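Local coordinates for succinoglycan biosynthesis protein (Bacillus cereus ATCC 14579, PDB 3B55) that is of uncharacterised function, named a succinoglycan biosynthesis protein, but binds calcium and belongs to the erythromycin esterase-like family, at residues 346-351 / 361-366; 402-407 / 417-422. The protein carries 1 engineered substitution. All blocks are in the same frame, centred on the assembly; numbering follows the deposited sequence.

Interaction 1: residues 346-351 / 361-366; sequences GQYNVK and GTLKSD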
# COMPACT_ATOMS: atom_id res chain seq x y z
N GLY A 346 16.52 0.50 17.02
CA GLY A 346 15.69 -0.66 17.25
C GLY A 346 15.94 -1.84 16.33
O GLY A 346 16.90 -1.85 15.56
N GLN A 347 15.06 -2.84 16.42
CA GLN A 347 15.16 -4.04 15.61
C GLN A 347 13.86 -4.28 14.86
O GLN A 347 12.79 -3.84 15.29
CB GLN A 347 15.50 -5.24 16.48
CG GLN A 347 16.75 -5.04 17.32
CD GLN A 347 17.10 -6.25 18.15
OE1 GLN A 347 17.64 -7.23 17.64
NE2 GLN A 347 16.79 -6.19 19.44
N TYR A 348 13.96 -4.99 13.74
CA TYR A 348 12.79 -5.26 12.92
C TYR A 348 12.94 -6.60 12.21
O TYR A 348 14.04 -7.15 12.13
CB TYR A 348 12.62 -4.16 11.88
CG TYR A 348 13.87 -3.89 11.07
CD1 TYR A 348 14.88 -3.06 11.57
CD2 TYR A 348 14.07 -4.48 9.82
CE1 TYR A 348 16.05 -2.83 10.84
CE2 TYR A 348 15.23 -4.25 9.09
CZ TYR A 348 16.22 -3.43 9.61
OH TYR A 348 17.38 -3.23 8.91
N ASN A 349 11.82 -7.12 11.70
CA ASN A 349 11.85 -8.38 10.97
C ASN A 349 12.28 -8.11 9.54
O ASN A 349 11.89 -7.11 8.92
CB ASN A 349 10.46 -9.03 10.94
CG ASN A 349 10.08 -9.67 12.26
OD1 ASN A 349 10.88 -10.37 12.88
ND2 ASN A 349 8.85 -9.42 12.70
N VAL A 350 13.11 -9.01 9.02
CA VAL A 350 13.60 -8.90 7.65
C VAL A 350 14.08 -10.29 7.26
O VAL A 350 14.39 -11.10 8.13
CB VAL A 350 14.77 -7.90 7.56
CG1 VAL A 350 15.98 -8.42 8.36
CG2 VAL A 350 15.15 -7.68 6.11
N LYS A 351 14.12 -10.58 5.96
CA LYS A 351 14.60 -11.88 5.50
C LYS A 351 16.13 -11.88 5.58
O LYS A 351 16.78 -10.96 5.10
CB LYS A 351 14.15 -12.14 4.07
CG LYS A 351 12.66 -12.47 3.95
CD LYS A 351 12.28 -12.84 2.53
CE LYS A 351 10.83 -13.26 2.43
NZ LYS A 351 10.36 -13.36 1.01
N GLY A 361 16.93 -7.70 11.74
CA GLY A 361 17.25 -6.34 11.37
C GLY A 361 17.59 -5.49 12.56
O GLY A 361 16.91 -5.53 13.58
N THR A 362 18.67 -4.72 12.44
CA THR A 362 19.08 -3.82 13.51
C THR A 362 19.35 -2.47 12.88
O THR A 362 20.11 -2.36 11.93
CB THR A 362 20.36 -4.30 14.20
OG1 THR A 362 20.21 -5.67 14.59
CG2 THR A 362 20.65 -3.45 15.43
N LEU A 363 18.71 -1.43 13.40
CA LEU A 363 18.90 -0.10 12.86
C LEU A 363 20.25 0.48 13.25
O LEU A 363 20.67 0.36 14.40
CB LEU A 363 17.78 0.83 13.35
CG LEU A 363 16.41 0.56 12.73
CD1 LEU A 363 15.35 1.44 13.39
CD2 LEU A 363 16.48 0.84 11.24
N LYS A 364 20.94 1.06 12.27
CA LYS A 364 22.24 1.69 12.48
C LYS A 364 22.21 3.09 11.86
O LYS A 364 22.69 3.29 10.74
CB LYS A 364 23.37 0.90 11.81
CG LYS A 364 23.49 -0.55 12.25
CD LYS A 364 24.86 -1.13 11.88
CE LYS A 364 25.99 -0.51 12.70
NZ LYS A 364 26.42 0.84 12.23
N SER A 365 21.64 4.04 12.58
CA SER A 365 21.56 5.41 12.09
C SER A 365 22.80 6.14 12.60
O SER A 365 22.71 7.06 13.41
CB SER A 365 20.30 6.09 12.60
OG SER A 365 19.17 5.29 12.33
N ASP A 366 23.94 5.70 12.10
CA ASP A 366 25.25 6.24 12.46
C ASP A 366 25.58 7.54 11.72
O ASP A 366 26.24 8.42 12.26
CB ASP A 366 26.32 5.20 12.13
CG ASP A 366 26.33 4.82 10.64
OD1 ASP A 366 25.26 4.48 10.09
OD2 ASP A 366 27.41 4.86 10.01
O HOH W 1 19.38 0.42 16.81
O HOH W 2 17.84 -7.74 15.28
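A two-stranded antiparallel beta hairpin, built from strands 346-351 and 357-362, brings Tyr348 onto the backbone of Gly361. Gly361 CA stands 3.6 Å from the centroid of the Tyr348 ring and 14° off its normal, a CH-pi contact over the face. The ring gets there because CG of Tyr348 sits between its own backbone N and carbonyl carbon (chi1 52°), folding the phenol across the neighbouring strand. Both backbone bonds of this hydrogen-bonded pair measure 3.0 Å, Tyr348 N to Gly361 O and Gly361 N to Tyr348 O. Farther along, Leu363 N donates to Gly346 O at 2.8 Å in an almost straight bond (178°), and a water bridges Gly346 N and Leu363 O beside it. CD2 of Leu363 meets Tyr348 CE1 at 3.7 Å, while Val350 CG1 packs on Gly361 N at 3.6 Å. Beyond the hairpin, Gln347 pairs through its backbone with Val436 in strand 435-436, Asn349 bonds through its backbone to Gly86, next to the calcium ligand His85, and the Tyr348 ring meets Phe405 of strand 402-405 edge-to-face.

Interaction 2: residues 402-407 / 417-422; sequences HPIFAG and KTVDIS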
# COMPACT_ATOMS: atom_id res chain seq x y z
N HIS A 402 19.27 13.39 0.65
CA HIS A 402 20.02 12.92 1.81
C HIS A 402 19.69 11.44 2.03
O HIS A 402 18.64 10.97 1.63
CB HIS A 402 19.67 13.74 3.05
CG HIS A 402 20.07 15.18 2.96
ND1 HIS A 402 21.38 15.59 2.97
CD2 HIS A 402 19.32 16.30 2.81
CE1 HIS A 402 21.43 16.90 2.82
NE2 HIS A 402 20.20 17.35 2.72
N PRO A 403 20.61 10.69 2.66
CA PRO A 403 20.40 9.26 2.91
C PRO A 403 19.27 8.97 3.89
O PRO A 403 19.04 9.72 4.85
CB PRO A 403 21.75 8.82 3.47
CG PRO A 403 22.72 9.81 2.87
CD PRO A 403 21.97 11.10 3.03
N ILE A 404 18.58 7.87 3.65
CA ILE A 404 17.49 7.46 4.52
C ILE A 404 17.37 5.95 4.47
O ILE A 404 17.58 5.34 3.42
CB ILE A 404 16.14 8.06 4.12
CG1 ILE A 404 15.08 7.70 5.17
CG2 ILE A 404 15.72 7.53 2.74
CD1 ILE A 404 13.78 8.50 5.08
N PHE A 405 17.03 5.37 5.61
CA PHE A 405 16.84 3.93 5.73
C PHE A 405 15.88 3.48 4.61
O PHE A 405 14.82 4.05 4.43
CB PHE A 405 16.26 3.66 7.12
CG PHE A 405 15.74 2.27 7.31
CD1 PHE A 405 16.60 1.17 7.34
CD2 PHE A 405 14.37 2.06 7.50
CE1 PHE A 405 16.10 -0.11 7.56
CE2 PHE A 405 13.87 0.78 7.71
CZ PHE A 405 14.74 -0.30 7.75
N ALA A 406 16.28 2.45 3.85
CA ALA A 406 15.46 1.97 2.74
C ALA A 406 14.32 1.04 3.15
O ALA A 406 13.22 1.11 2.60
CB ALA A 406 16.35 1.28 1.70
N GLY A 407 14.60 0.16 4.10
CA GLY A 407 13.57 -0.74 4.58
C GLY A 407 13.10 -1.86 3.67
O GLY A 407 11.94 -2.28 3.75
N LYS A 417 20.86 -0.73 1.93
CA LYS A 417 20.18 -0.56 3.21
C LYS A 417 19.68 0.88 3.35
O LYS A 417 18.79 1.15 4.16
CB LYS A 417 21.07 -0.93 4.39
CG LYS A 417 20.24 -1.19 5.66
CD LYS A 417 21.08 -1.48 6.90
CE LYS A 417 21.80 -2.81 6.81
NZ LYS A 417 20.84 -3.93 6.59
N THR A 418 20.25 1.79 2.56
CA THR A 418 19.82 3.19 2.58
C THR A 418 19.73 3.66 1.13
O THR A 418 20.32 3.06 0.23
CB THR A 418 20.82 4.11 3.34
OG1 THR A 418 21.99 4.33 2.54
CG2 THR A 418 21.22 3.49 4.67
N VAL A 419 18.99 4.74 0.92
CA VAL A 419 18.83 5.32 -0.41
C VAL A 419 18.76 6.84 -0.23
O VAL A 419 18.44 7.32 0.85
CB VAL A 419 17.52 4.84 -1.10
CG1 VAL A 419 17.58 3.34 -1.34
CG2 VAL A 419 16.31 5.20 -0.25
N ASP A 420 19.08 7.58 -1.29
CA ASP A 420 19.02 9.04 -1.22
C ASP A 420 17.60 9.47 -1.53
O ASP A 420 16.90 8.84 -2.31
CB ASP A 420 19.96 9.67 -2.24
CG ASP A 420 21.37 9.86 -1.69
OD1 ASP A 420 22.23 10.36 -2.45
OD2 ASP A 420 21.60 9.52 -0.50
N ILE A 421 17.16 10.56 -0.91
CA ILE A 421 15.80 11.02 -1.12
C ILE A 421 15.66 12.44 -0.62
O ILE A 421 16.42 12.86 0.25
CB ILE A 421 14.78 10.12 -0.35
CG1 ILE A 421 13.34 10.45 -0.77
CG2 ILE A 421 14.91 10.34 1.16
CD1 ILE A 421 12.31 9.62 -0.04
N SER A 422 14.69 13.16 -1.17
CA SER A 422 14.39 14.53 -0.75
C SER A 422 13.11 14.36 0.07
O SER A 422 12.01 14.22 -0.48
CB SER A 422 14.12 15.41 -1.96
OG SER A 422 15.26 15.42 -2.80
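His402 begins the two-stranded antiparallel sheet of 402-405 and 418-421 through two backbone bonds: His402 N to Ile421 O at 2.9 Å and Ile421 N to His402 O at 3.0 Å. Pro403 follows as a non-hydrogen-bonded partner of Asp420; their side chains run side by side in the same direction, with Pro403 CG 3.6 Å from Asp420 OD2. Ile404 restores the bonding, exchanging two 2.9 Å bonds with Val419, from Ile404 N to Val419 O and from Val419 N to Ile404 O. Its CG2, placed between backbone N and carbonyl carbon when CG1 lies anti to N (chi1 -174°), touches Ile421 CG2 at a tight 3.3 Å. Phe405 and Thr418 pair without hydrogen bonds, their side chains diverging, and Gly407 N covers one face of the Phe405 ring over its centre. Ala406 N donates to Lys417 O at 2.8 Å, nearly straight at 173°. Gly407 lies about 8 Å from the side chain of the calcium ligand His85, and Lys417 NZ forms a salt bridge with Glu411. The chemistry thus divides: five main-chain bonds fix the register, whereas Ile404, Val419 and Ile421 add apolar contacts on one face and Ala406 CB meets Val419 CG1 beyond the strand's end.

Overall arrangement
From the N terminus, interaction 1 comes first: it brings 361-366 back against 346-351, closing a short loop just after strand 336-344 of the main mixed sheet. The chain then passes through helix 371-376, strand 382-386 and helix 392-398 before interaction 2 closes a second loop between 402-407 and 417-422. The two are therefore in series, neither nested nor crossed. Their centres lie 14 Å apart, and they touch directly: Leu363 CD2 is 3.8 Å from Phe405 CE1. Together they join two small antiparallel sheets, both near the calcium site that includes His85 and Glu113.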